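Local coordinates for alpha-n-acetylglucosaminidase family protein (Clostridium perfringens, PDB 4A41), which binds galactose through a family 32 carbohydrate-binding module of a multimodular enzyme that probably releases alpha-linked N-acetylglucosamine from glycans, at residues P39-G42 / N43-L46; L89-S92 / G93-N96; H60-N64 / P65-L69. All blocks are in the same frame, centred on the assembly; numbering follows the deposited sequence. Where two conformers were deposited one is given.

Overall arrangement
The three contacts are turns within connecting loops of one two-sheet antiparallel beta sandwich, and together they illustrate how a lectin-like site is assembled from loops. Along the chain the order is contact 1, contact 3, contact 2: residues 39-46 lie between strands 31-34 and 59-60, residues 60-69 run from strand 59-60 towards strand 71-77, and residues 89-96 follow strand 80-89. Their centres are about 13 Å (contacts 1 and 3), 14 Å (1 and 2) and 16 Å (2 and 3) apart, yet all converge on a single galactose. Glu44, His60, Tyr63, Arg91 and Asn96 therefore form one pocket, which Phe151 completes.

Contact 1 of 3, residues P39-G42 / N43-L46; sequences PDVG and NEGL. With GAL (beta-D-galactopyranose), chain C.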
ATOM      1  N   PRO A  39       2.658 -11.240  11.288  1.00 12.95           N
ATOM      2  CA  PRO A  39       3.216 -12.469  10.711  1.00 13.31           C
ATOM      3  C   PRO A  39       2.179 -13.255   9.903  1.00 12.56           C
ATOM      4  O   PRO A  39       0.977 -12.915   9.918  1.00 12.47           O
ATOM      5  CB  PRO A  39       3.689 -13.275  11.951  1.00 14.01           C
ATOM      6  CG  PRO A  39       3.022 -12.635  13.125  1.00 15.47           C
ATOM      7  CD  PRO A  39       2.804 -11.180  12.755  1.00 13.20           C
ATOM      8  N   ASP A  40       2.635 -14.264   9.175  1.00 13.04           N
ATOM      9  CA  ASP A  40       1.757 -15.051   8.328  1.00 12.71           C
ATOM     10  C   ASP A  40       0.846 -15.973   9.159  1.00 13.15           C
ATOM     11  O   ASP A  40       1.253 -17.062   9.584  1.00 12.62           O
ATOM     12  CB  ASP A  40       2.574 -15.888   7.349  1.00 12.98           C
ATOM     13  CG  ASP A  40       1.694 -16.704   6.407  1.00 13.74           C
ATOM     14  OD1 ASP A  40       0.435 -16.527   6.376  1.00 14.48           O
ATOM     15  OD2 ASP A  40       2.285 -17.513   5.674  1.00 17.94           O
ATOM     16  N   VAL A  41      -0.396 -15.531   9.363  1.00 13.42           N
ATOM     17  CA  VAL A  41      -1.386 -16.304  10.111  1.00 14.29           C
ATOM     18  C   VAL A  41      -2.481 -16.817   9.154  1.00 14.63           C
ATOM     19  O   VAL A  41      -3.563 -17.217   9.601  1.00 16.17           O
ATOM     20  CB  VAL A  41      -1.990 -15.474  11.278  1.00 13.87           C
ATOM     21  CG1 VAL A  41      -0.934 -15.118  12.306  1.00 15.21           C
ATOM     22  CG2 VAL A  41      -2.675 -14.176  10.767  1.00 13.91           C
ATOM     23  N   GLY A  42      -2.183 -16.788   7.850  1.00 15.77           N
ATOM     24  CA  GLY A  42      -2.997 -17.376   6.770  1.00 18.10           C
ATOM     25  C   GLY A  42      -3.171 -16.455   5.560  1.00 19.54           C
ATOM     26  O   GLY A  42      -2.534 -16.605   4.514  1.00 22.13           O
ATOM     27  N   ASN A  43      -4.053 -15.495   5.705  1.00 19.11           N
ATOM     28  CA  ASN A  43      -4.308 -14.557   4.621  1.00 17.76           C
ATOM     29  C   ASN A  43      -3.821 -13.160   4.942  1.00 16.36           C
ATOM     30  O   ASN A  43      -4.184 -12.195   4.282  1.00 15.26           O
ATOM     31  CB  ASN A  43      -5.801 -14.540   4.332  1.00 18.76           C
ATOM     32  CG  ASN A  43      -6.234 -15.728   3.528  1.00 22.18           C
ATOM     33  OD1 ASN A  43      -5.455 -16.345   2.775  1.00 24.87           O
ATOM     34  ND2 ASN A  43      -7.511 -16.065   3.676  1.00 24.86           N
ATOM     35  N   GLU A  44      -2.995 -13.067   5.969  1.00 14.65           N
ATOM     36  CA  GLU A  44      -2.433 -11.804   6.436  1.00 13.35           C
ATOM     37  C   GLU A  44      -1.211 -12.197   7.307  1.00 13.87           C
ATOM     38  O   GLU A  44      -1.129 -13.352   7.720  1.00 14.28           O
ATOM     39  CB  GLU A  44      -3.492 -10.992   7.249  1.00 13.82           C
ATOM     40  CG  GLU A  44      -3.792 -11.546   8.640  1.00 16.66           C
ATOM     41  CD  GLU A  44      -4.948 -10.840   9.346  1.00 19.31           C
ATOM     42  OE1 GLU A  44      -5.877 -10.374   8.666  1.00 23.24           O
ATOM     43  OE2 GLU A  44      -4.934 -10.784  10.587  1.00 25.04           O
ATOM     44  N   GLY A  45      -0.288 -11.284   7.614  1.00 13.20           N
ATOM     45  CA  GLY A  45      -0.360  -9.891   7.199  1.00 11.52           C
ATOM     46  C   GLY A  45       0.948  -9.414   6.596  1.00 11.05           C
ATOM     47  O   GLY A  45       1.234  -8.216   6.649  1.00 10.17           O
ATOM     48  N   LEU A  46       1.730 -10.338   6.026  1.00 11.08           N
ATOM     49  CA  LEU A  46       3.025  -9.976   5.432  1.00 10.97           C
ATOM     50  C   LEU A  46       2.860  -8.943   4.326  1.00 10.27           C
ATOM     51  O   LEU A  46       1.902  -9.007   3.561  1.00 11.54           O
ATOM     52  CB  LEU A  46       3.711 -11.195   4.842  1.00 11.96           C
ATOM     53  CG  LEU A  46       4.024 -12.274   5.875  1.00 12.74           C
ATOM     54  CD1 LEU A  46       4.719 -13.448   5.142  1.00 14.85           C
ATOM     55  CD2 LEU A  46       4.889 -11.753   7.025  1.00 15.23           C
TER
HETATM   56  C1  GAL C2495      -9.540  -9.510  13.294  1.00 14.92           C
HETATM   57  C2  GAL C2495      -9.361  -9.376  11.794  1.00 13.61           C
HETATM   58  C3  GAL C2495      -7.856  -9.298  11.509  1.00 13.85           C
HETATM   59  C4  GAL C2495      -7.233  -8.175  12.329  1.00 13.55           C
HETATM   60  C5  GAL C2495      -7.548  -8.391  13.812  1.00 13.57           C
HETATM   61  C6  GAL C2495      -6.953  -7.289  14.688  1.00 16.92           C
HETATM   62  O1  GAL C2495     -10.916  -9.496  13.556  1.00 17.39           O
HETATM   63  O2  GAL C2495      -9.975 -10.458  11.097  1.00 16.89           O
HETATM   64  O3  GAL C2495      -7.691  -9.126  10.107  1.00 15.53           O
HETATM   65  O4  GAL C2495      -7.770  -6.912  11.886  1.00 13.22           O
HETATM   66  O5  GAL C2495      -8.958  -8.384  13.929  1.00 14.85           O
HETATM   67  O6  GAL C2495      -7.125  -7.574  16.076  1.00 19.23           O
HETATM   68  O   HOH W   1      -5.662 -15.413   8.415  0.50 22.14           O
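Pro39 and Val41 grip the two ends of one peptide group, the cis bond between Glu44 and Gly45. Because that peptide is cis, its carbonyl and its N-H look out on the same side. Val41 N donates to Glu44 O at 2.8 Å, in the carbonyl plane and with an angle of 159° at the hydrogen; Gly45 N donates to Pro39 O at 3.1 Å, arriving from above the plane of the Pro39 carbonyl. Glu44 O also takes a CA-H...O contact from Asp40 CA at 3.4 Å. A water spans the far end of the turn, donating to Val41 O and accepting from Asn43 N.

Within residues 39-42, Asp40 OD1 accepts from Gly42 N at 3.0 Å, two residues on, which makes an Asx turn. This is one of the ligand-binding loops of an F5/8 type C beta sandwich, placed between strands 31-34 and 59-60.

Apolar contacts flank the polar ones. Val41 CG2 rests against Glu44 CG at 3.6 Å, while Leu46 CD1 reaches Asp40 CB at 3.9 Å.

The pocket interaction belongs to Glu44. Its CG sits between backbone N and carbonyl carbon (chi1 73°), and from there the extended chain carries the carboxylate to the sugar. Glu44 OE1 accepts from galactose O3 at 2.6 Å, and OE2 is hydrogen-bonded to the hydroxyl of Tyr63.

Contact 2 of 3, residues L89-S92 / G93-N96; sequences LPRS and GAKN. With GAL (beta-D-galactopyranose), chain C.
The guanidinium of Arg91 has the methyl of Ala94 over one face, with Ala94 CB 4.0 Å from Arg91 NE, and two oxygens at its edge: the carbonyl of Asn96 and O3 of galactose. Arg91 NH1 donates to Asn96 O at 3.0 Å, almost straight at 169°, and that oxygen lies practically in the guanidinium plane. This bond across the turn helps to fix the rotation of the group, while Ser153 gives Asn96 O a second partner.

A bend at chi3 (-58°) sets the flat end toward the sugar, where both terminal nitrogens converge on one hydroxyl: Arg91 NH1 to galactose O3 at 2.9 Å and NH2 to the same O3 at 2.8 Å. The amide of Asn96 works further round the ring, its ND2 donating to galactose O4 at 3.0 Å and weakly to O5. At the base of the loop, a water donates to Arg91 O and to Ala94 O, bridging the two carbonyls.

Here the turn serves as a scaffold for two pocket residues of the beta sandwich. Since O3 also donates to Glu44, its hydrogen and probably both lone pairs are used, and the grip on the axial O4 is consistent with recognition of galactose.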
ATOM      1  N   LEU A  89      -6.638  -1.678  -3.321  1.00 11.55           N
ATOM      2  CA  LEU A  89      -7.787  -2.565  -3.130  1.00 11.71           C
ATOM      3  C   LEU A  89      -7.817  -3.017  -1.678  1.00 11.50           C
ATOM      4  O   LEU A  89      -6.892  -3.699  -1.206  1.00 10.77           O
ATOM      5  CB  LEU A  89      -7.734  -3.779  -4.073  1.00 11.63           C
ATOM      6  CG  LEU A  89      -8.917  -4.751  -3.930  1.00 12.38           C
ATOM      7  CD1 LEU A  89     -10.197  -4.082  -4.464  1.00 13.16           C
ATOM      8  CD2 LEU A  89      -8.631  -6.059  -4.677  1.00 12.21           C
ATOM      9  N   PRO A  90      -8.861  -2.615  -0.927  1.00 11.91           N
ATOM     10  CA  PRO A  90      -9.001  -3.057   0.450  1.00 12.64           C
ATOM     11  C   PRO A  90      -9.296  -4.541   0.531  1.00 12.41           C
ATOM     12  O   PRO A  90      -9.711  -5.177  -0.461  1.00 12.89           O
ATOM     13  CB  PRO A  90     -10.267  -2.326   0.931  1.00 12.51           C
ATOM     14  CG  PRO A  90     -10.356  -1.094   0.041  1.00 14.76           C
ATOM     15  CD  PRO A  90      -9.865  -1.596  -1.289  1.00 12.48           C
ATOM     16  N   ARG A  91      -9.085  -5.073   1.734  1.00 12.47           N
ATOM     17  CA  ARG A  91      -9.548  -6.420   2.071  1.00 12.39           C
ATOM     18  C   ARG A  91     -11.053  -6.577   1.746  1.00 14.05           C
ATOM     19  O   ARG A  91     -11.798  -5.584   1.703  1.00 14.47           O
ATOM     20  CB  ARG A  91      -9.281  -6.680   3.550  1.00 11.99           C
ATOM     21  CG  ARG A  91     -10.217  -5.919   4.491  1.00 12.36           C
ATOM     22  CD  ARG A  91      -9.819  -6.063   5.948  1.00 10.68           C
ATOM     23  NE  ARG A  91      -9.799  -7.466   6.367  1.00 11.27           N
ATOM     24  CZ  ARG A  91      -9.231  -7.895   7.498  1.00 10.30           C
ATOM     25  NH1 ARG A  91      -8.682  -7.039   8.357  1.00 11.59           N
ATOM     26  NH2 ARG A  91      -9.273  -9.194   7.809  1.00 13.42           N
ATOM     27  N   SER A  92     -11.459  -7.833   1.574  1.00 16.07           N
ATOM     28  CA  SER A  92     -12.842  -8.149   1.243  0.50 17.46           C
ATOM     29  C   SER A  92     -13.562  -8.796   2.404  1.00 18.40           C
ATOM     30  O   SER A  92     -12.998  -9.614   3.130  1.00 18.30           O
ATOM     31  CB  SER A  92     -12.928  -9.072   0.030  0.50 18.04           C
ATOM     32  OG  SER A  92     -14.268  -9.143  -0.435  0.50 19.35           O
ATOM     33  N   GLY A  93     -14.814  -8.389   2.590  1.00 18.14           N
ATOM     34  CA  GLY A  93     -15.680  -9.066   3.551  1.00 19.91           C
ATOM     35  C   GLY A  93     -15.544  -8.664   5.001  1.00 19.91           C
ATOM     36  O   GLY A  93     -16.261  -9.194   5.850  1.00 21.54           O
ATOM     37  N   ALA A  94     -14.639  -7.725   5.281  1.00 19.22           N
ATOM     38  CA  ALA A  94     -14.420  -7.165   6.621  1.00 18.08           C
ATOM     39  C   ALA A  94     -13.698  -5.830   6.426  1.00 17.22           C
ATOM     40  O   ALA A  94     -13.327  -5.507   5.285  1.00 16.64           O
ATOM     41  CB  ALA A  94     -13.578  -8.112   7.463  1.00 18.78           C
ATOM     42  N   LYS A  95     -13.523  -5.051   7.502  1.00 17.07           N
ATOM     43  CA  LYS A  95     -13.011  -3.660   7.359  1.00 16.27           C
ATOM     44  C   LYS A  95     -11.757  -3.250   8.146  1.00 14.78           C
ATOM     45  O   LYS A  95     -11.193  -2.180   7.863  1.00 13.47           O
ATOM     46  CB  LYS A  95     -14.138  -2.655   7.653  1.00 17.48           C
ATOM     47  CG  LYS A  95     -15.234  -2.642   6.587  1.00 19.71           C
ATOM     48  CD  LYS A  95     -16.225  -1.488   6.757  1.00 23.87           C
ATOM     49  CE  LYS A  95     -17.196  -1.440   5.582  1.00 28.30           C
ATOM     50  NZ  LYS A  95     -17.955  -0.143   5.492  1.00 31.50           N
ATOM     51  N   ASN A  96     -11.293  -4.059   9.104  1.00 13.46           N
ATOM     52  CA  ASN A  96     -10.111  -3.641   9.897  1.00 13.00           C
ATOM     53  C   ASN A  96      -8.935  -3.309   8.986  1.00 12.18           C
ATOM     54  O   ASN A  96      -8.549  -4.103   8.097  1.00 12.10           O
ATOM     55  CB  ASN A  96      -9.651  -4.675  10.907  1.00 11.68           C
ATOM     56  CG  ASN A  96     -10.452  -4.656  12.192  1.00 13.21           C
ATOM     57  OD1 ASN A  96     -11.306  -3.768  12.420  1.00 14.82           O
ATOM     58  ND2 ASN A  96     -10.173  -5.644  13.041  1.00 12.34           N
TER
HETATM   59  C1  GAL C2495      -9.540  -9.510  13.294  1.00 14.92           C
HETATM   60  C2  GAL C2495      -9.361  -9.376  11.794  1.00 13.61           C
HETATM   61  C3  GAL C2495      -7.856  -9.298  11.509  1.00 13.85           C
HETATM   62  C4  GAL C2495      -7.233  -8.175  12.329  1.00 13.55           C
HETATM   63  C5  GAL C2495      -7.548  -8.391  13.812  1.00 13.57           C
HETATM   64  C6  GAL C2495      -6.953  -7.289  14.688  1.00 16.92           C
HETATM   65  O1  GAL C2495     -10.916  -9.496  13.556  1.00 17.39           O
HETATM   66  O2  GAL C2495      -9.975 -10.458  11.097  1.00 16.89           O
HETATM   67  O3  GAL C2495      -7.691  -9.126  10.107  1.00 15.53           O
HETATM   68  O4  GAL C2495      -7.770  -6.912  11.886  1.00 13.22           O
HETATM   69  O5  GAL C2495      -8.958  -8.384  13.929  1.00 14.85           O
HETATM   70  O6  GAL C2495      -7.125  -7.574  16.076  1.00 19.23           O
HETATM   71  O   HOH W   2     -13.599  -3.994   3.120  1.00 14.98           O

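Contact 3 of 3, residues H60-N64 / P65-L69; sequences HTKYN and PVEEL. With GAL (beta-D-galactopyranose), chain C.
Tyr63 meets Val66 across the turn with its CB and sends its ring the other way, to the sugar. The torsion behind this is chi1 58°, which stands CG between backbone N and carbonyl carbon; Tyr63 CB packs against Val66 CG2 at 4.2 Å. In His60, the second key group, CG lies anti to the backbone N (chi1 -165°), and the imidazole comes up beside the tyrosine. The segment leaves the end of strand 59-60 of the F5/8 type C beta sandwich and doubles back through a turn containing the cis peptide between Asn64 and Pro65.

One backbone bond closes this reversal, Glu67 N donating to Lys62 O at 3.1 Å; the same carbonyl oxygen receives a CA-H...O contact from Val66 CA. In the conformer given, the Lys62 methylenes also cross the Glu67 carboxylate. Ser36 ties down both partners, as its hydroxyl is bonded to Glu67 OE1 and to the backbone N of Lys62. Nearer the sandwich, Thr61 CG2 touches Leu69 CD2 at 4.3 Å, and Thr61 OG1 is hydrogen-bonded to the backbone N of Ala152.

The aromatic groups supply this loop's share of the sugar site. Galactose C6 lies 3.6 Å above the centre of the Tyr63 ring, a CH-pi arrangement familiar from galactose-binding proteins, and C5 and C4 sit nearer Tyr63 CZ. Tyr63 CE2 in turn covers part of one face of His60, toward its rim. The imidazole is oriented by its own neighbour: His60 ND1 donates to Thr61 O at 2.8 Å, along a lone pair and in the ring plane. That bond leaves the other nitrogen directed at the ligand, where His60 NE2 and galactose O4 share a hydrogen bond of 2.7 Å.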
ATOM      1  N   HIS A  60      -1.199  -6.518   6.536  1.00  8.60           N
ATOM      2  CA  HIS A  60      -1.884  -5.913   7.696  1.00  8.78           C
ATOM      3  C   HIS A  60      -0.806  -5.491   8.677  1.00  9.55           C
ATOM      4  O   HIS A  60       0.186  -6.226   8.889  1.00 10.66           O
ATOM      5  CB  HIS A  60      -2.805  -6.970   8.367  1.00  9.35           C
ATOM      6  CG  HIS A  60      -3.832  -6.432   9.336  1.00  9.70           C
ATOM      7  ND1 HIS A  60      -3.505  -5.831  10.538  1.00 12.13           N
ATOM      8  CD2 HIS A  60      -5.192  -6.465   9.290  1.00 11.63           C
ATOM      9  CE1 HIS A  60      -4.614  -5.539  11.199  1.00 12.66           C
ATOM     10  NE2 HIS A  60      -5.649  -5.911  10.468  1.00 11.55           N
ATOM     11  N   THR A  61      -0.962  -4.317   9.274  1.00 10.71           N
ATOM     12  CA  THR A  61      -0.015  -3.869  10.285  1.00 11.25           C
ATOM     13  C   THR A  61       0.008  -4.880  11.446  1.00 11.95           C
ATOM     14  O   THR A  61      -0.983  -5.576  11.697  1.00 12.60           O
ATOM     15  CB  THR A  61      -0.380  -2.452  10.822  1.00 11.46           C
ATOM     16  OG1 THR A  61      -1.785  -2.393  11.124  1.00 12.75           O
ATOM     17  CG2 THR A  61      -0.041  -1.363   9.760  1.00 12.01           C
ATOM     18  N   LYS A  62       1.140  -4.924  12.152  0.50 13.17           N
ATOM     19  CA  LYS A  62       1.314  -5.812  13.311  0.50 14.27           C
ATOM     20  C   LYS A  62       0.328  -5.492  14.419  0.50 15.04           C
ATOM     21  O   LYS A  62       0.157  -4.330  14.799  0.50 15.79           O
ATOM     22  CB  LYS A  62       2.744  -5.696  13.841  0.50 13.84           C
ATOM     23  CG  LYS A  62       3.019  -6.410  15.182  0.50 15.30           C
ATOM     24  CD  LYS A  62       2.829  -7.905  15.044  0.50 16.50           C
ATOM     25  CE  LYS A  62       3.337  -8.634  16.273  0.50 19.46           C
ATOM     26  NZ  LYS A  62       4.812  -8.727  16.262  0.50 22.66           N
ATOM     27  N   TYR A  63      -0.324  -6.534  14.937  1.00 16.18           N
ATOM     28  CA  TYR A  63      -1.196  -6.336  16.078  1.00 17.94           C
ATOM     29  C   TYR A  63      -0.830  -7.349  17.182  1.00 20.79           C
ATOM     30  O   TYR A  63       0.105  -8.137  17.013  1.00 20.95           O
ATOM     31  CB  TYR A  63      -2.666  -6.326  15.656  1.00 17.44           C
ATOM     32  CG  TYR A  63      -3.135  -7.561  14.944  1.00 16.43           C
ATOM     33  CD1 TYR A  63      -3.649  -8.646  15.662  1.00 15.57           C
ATOM     34  CD2 TYR A  63      -3.097  -7.653  13.541  1.00 16.42           C
ATOM     35  CE1 TYR A  63      -4.096  -9.791  14.994  1.00 18.14           C
ATOM     36  CE2 TYR A  63      -3.544  -8.788  12.870  1.00 15.31           C
ATOM     37  CZ  TYR A  63      -4.059  -9.852  13.609  1.00 17.18           C
ATOM     38  OH  TYR A  63      -4.507 -10.984  12.975  1.00 19.66           O
ATOM     39  N   ASN A  64      -1.527  -7.254  18.314  1.00 24.05           N
ATOM     40  CA  ASN A  64      -1.207  -8.034  19.533  1.00 26.86           C
ATOM     41  C   ASN A  64       0.266  -7.906  20.014  1.00 27.36           C
ATOM     42  O   ASN A  64       1.029  -8.887  19.982  1.00 29.48           O
ATOM     43  CB  ASN A  64      -1.691  -9.499  19.386  1.00 27.92           C
ATOM     44  CG  ASN A  64      -3.238  -9.605  19.252  1.00 30.29           C
ATOM     45  OD1 ASN A  64      -3.988  -8.728  19.719  1.00 34.04           O
ATOM     46  ND2 ASN A  64      -3.708 -10.679  18.614  1.00 32.75           N
ATOM     47  N   PRO A  65       0.677  -6.689  20.447  1.00 26.96           N
ATOM     48  CA  PRO A  65      -0.134  -5.485  20.489  1.00 26.25           C
ATOM     49  C   PRO A  65       0.046  -4.677  19.206  1.00 24.93           C
ATOM     50  O   PRO A  65       0.974  -4.930  18.420  1.00 24.25           O
ATOM     51  CB  PRO A  65       0.449  -4.719  21.681  1.00 26.50           C
ATOM     52  CG  PRO A  65       1.889  -5.065  21.643  1.00 26.51           C
ATOM     53  CD  PRO A  65       2.002  -6.452  21.060  1.00 27.01           C
ATOM     54  N   VAL A  66      -0.853  -3.726  19.020  1.00 25.12           N
ATOM     55  CA  VAL A  66      -0.814  -2.844  17.872  1.00 24.26           C
ATOM     56  C   VAL A  66       0.484  -2.039  17.833  1.00 23.40           C
ATOM     57  O   VAL A  66       0.989  -1.563  18.863  1.00 23.55           O
ATOM     58  CB  VAL A  66      -2.035  -1.901  17.884  1.00 24.94           C
ATOM     59  CG1 VAL A  66      -1.942  -0.832  16.800  1.00 26.64           C
ATOM     60  CG2 VAL A  66      -3.305  -2.703  17.722  1.00 25.93           C
ATOM     61  N   GLU A  67       1.030  -1.922  16.628  1.00 20.92           N
ATOM     62  CA  GLU A  67       2.002  -0.885  16.322  1.00 20.01           C
ATOM     63  C   GLU A  67       1.203   0.233  15.676  1.00 19.92           C
ATOM     64  O   GLU A  67       0.671   0.065  14.562  1.00 19.92           O
ATOM     65  CB  GLU A  67       3.068  -1.447  15.401  1.00 20.12           C
ATOM     66  CG  GLU A  67       3.850  -2.524  16.139  1.00 19.57           C
ATOM     67  CD  GLU A  67       5.005  -3.101  15.357  1.00 23.81           C
ATOM     68  OE1 GLU A  67       4.966  -3.086  14.116  1.00 21.91           O
ATOM     69  OE2 GLU A  67       5.947  -3.625  15.997  1.00 27.44           O
ATOM     70  N   GLU A  68       1.114   1.360  16.392  1.00 18.09           N
ATOM     71  CA  GLU A  68       0.174   2.439  16.064  1.00 18.06           C
ATOM     72  C   GLU A  68       0.495   3.131  14.741  1.00 16.04           C
ATOM     73  O   GLU A  68       1.664   3.241  14.358  1.00 16.16           O
ATOM     74  CB  GLU A  68       0.145   3.473  17.202  1.00 18.07           C
ATOM     75  CG  GLU A  68      -0.500   2.914  18.482  1.00 21.43           C
ATOM     76  N   LEU A  69      -0.548   3.602  14.068  1.00 14.70           N
ATOM     77  CA  LEU A  69      -0.409   4.430  12.866  1.00 14.79           C
ATOM     78  C   LEU A  69       0.224   5.762  13.256  1.00 14.93           C
ATOM     79  O   LEU A  69       0.078   6.201  14.405  1.00 16.25           O
ATOM     80  CB  LEU A  69      -1.759   4.641  12.195  1.00 13.85           C
ATOM     81  CG  LEU A  69      -2.443   3.347  11.706  1.00 12.45           C
ATOM     82  CD1 LEU A  69      -3.747   3.730  11.049  1.00 15.25           C
ATOM     83  CD2 LEU A  69      -1.532   2.545  10.735  1.00 13.79           C
TER
HETATM   84  C1  GAL C2495      -9.540  -9.510  13.294  1.00 14.92           C
HETATM   85  C2  GAL C2495      -9.361  -9.376  11.794  1.00 13.61           C
HETATM   86  C3  GAL C2495      -7.856  -9.298  11.509  1.00 13.85           C
HETATM   87  C4  GAL C2495      -7.233  -8.175  12.329  1.00 13.55           C
HETATM   88  C5  GAL C2495      -7.548  -8.391  13.812  1.00 13.57           C
HETATM   89  C6  GAL C2495      -6.953  -7.289  14.688  1.00 16.92           C
HETATM   90  O1  GAL C2495     -10.916  -9.496  13.556  1.00 17.39           O
HETATM   91  O2  GAL C2495      -9.975 -10.458  11.097  1.00 16.89           O
HETATM   92  O3  GAL C2495      -7.691  -9.126  10.107  1.00 15.53           O
HETATM   93  O4  GAL C2495      -7.770  -6.912  11.886  1.00 13.22           O
HETATM   94  O5  GAL C2495      -8.958  -8.384  13.929  1.00 14.85           O
HETATM   95  O6  GAL C2495      -7.125  -7.574  16.076  1.00 19.23           O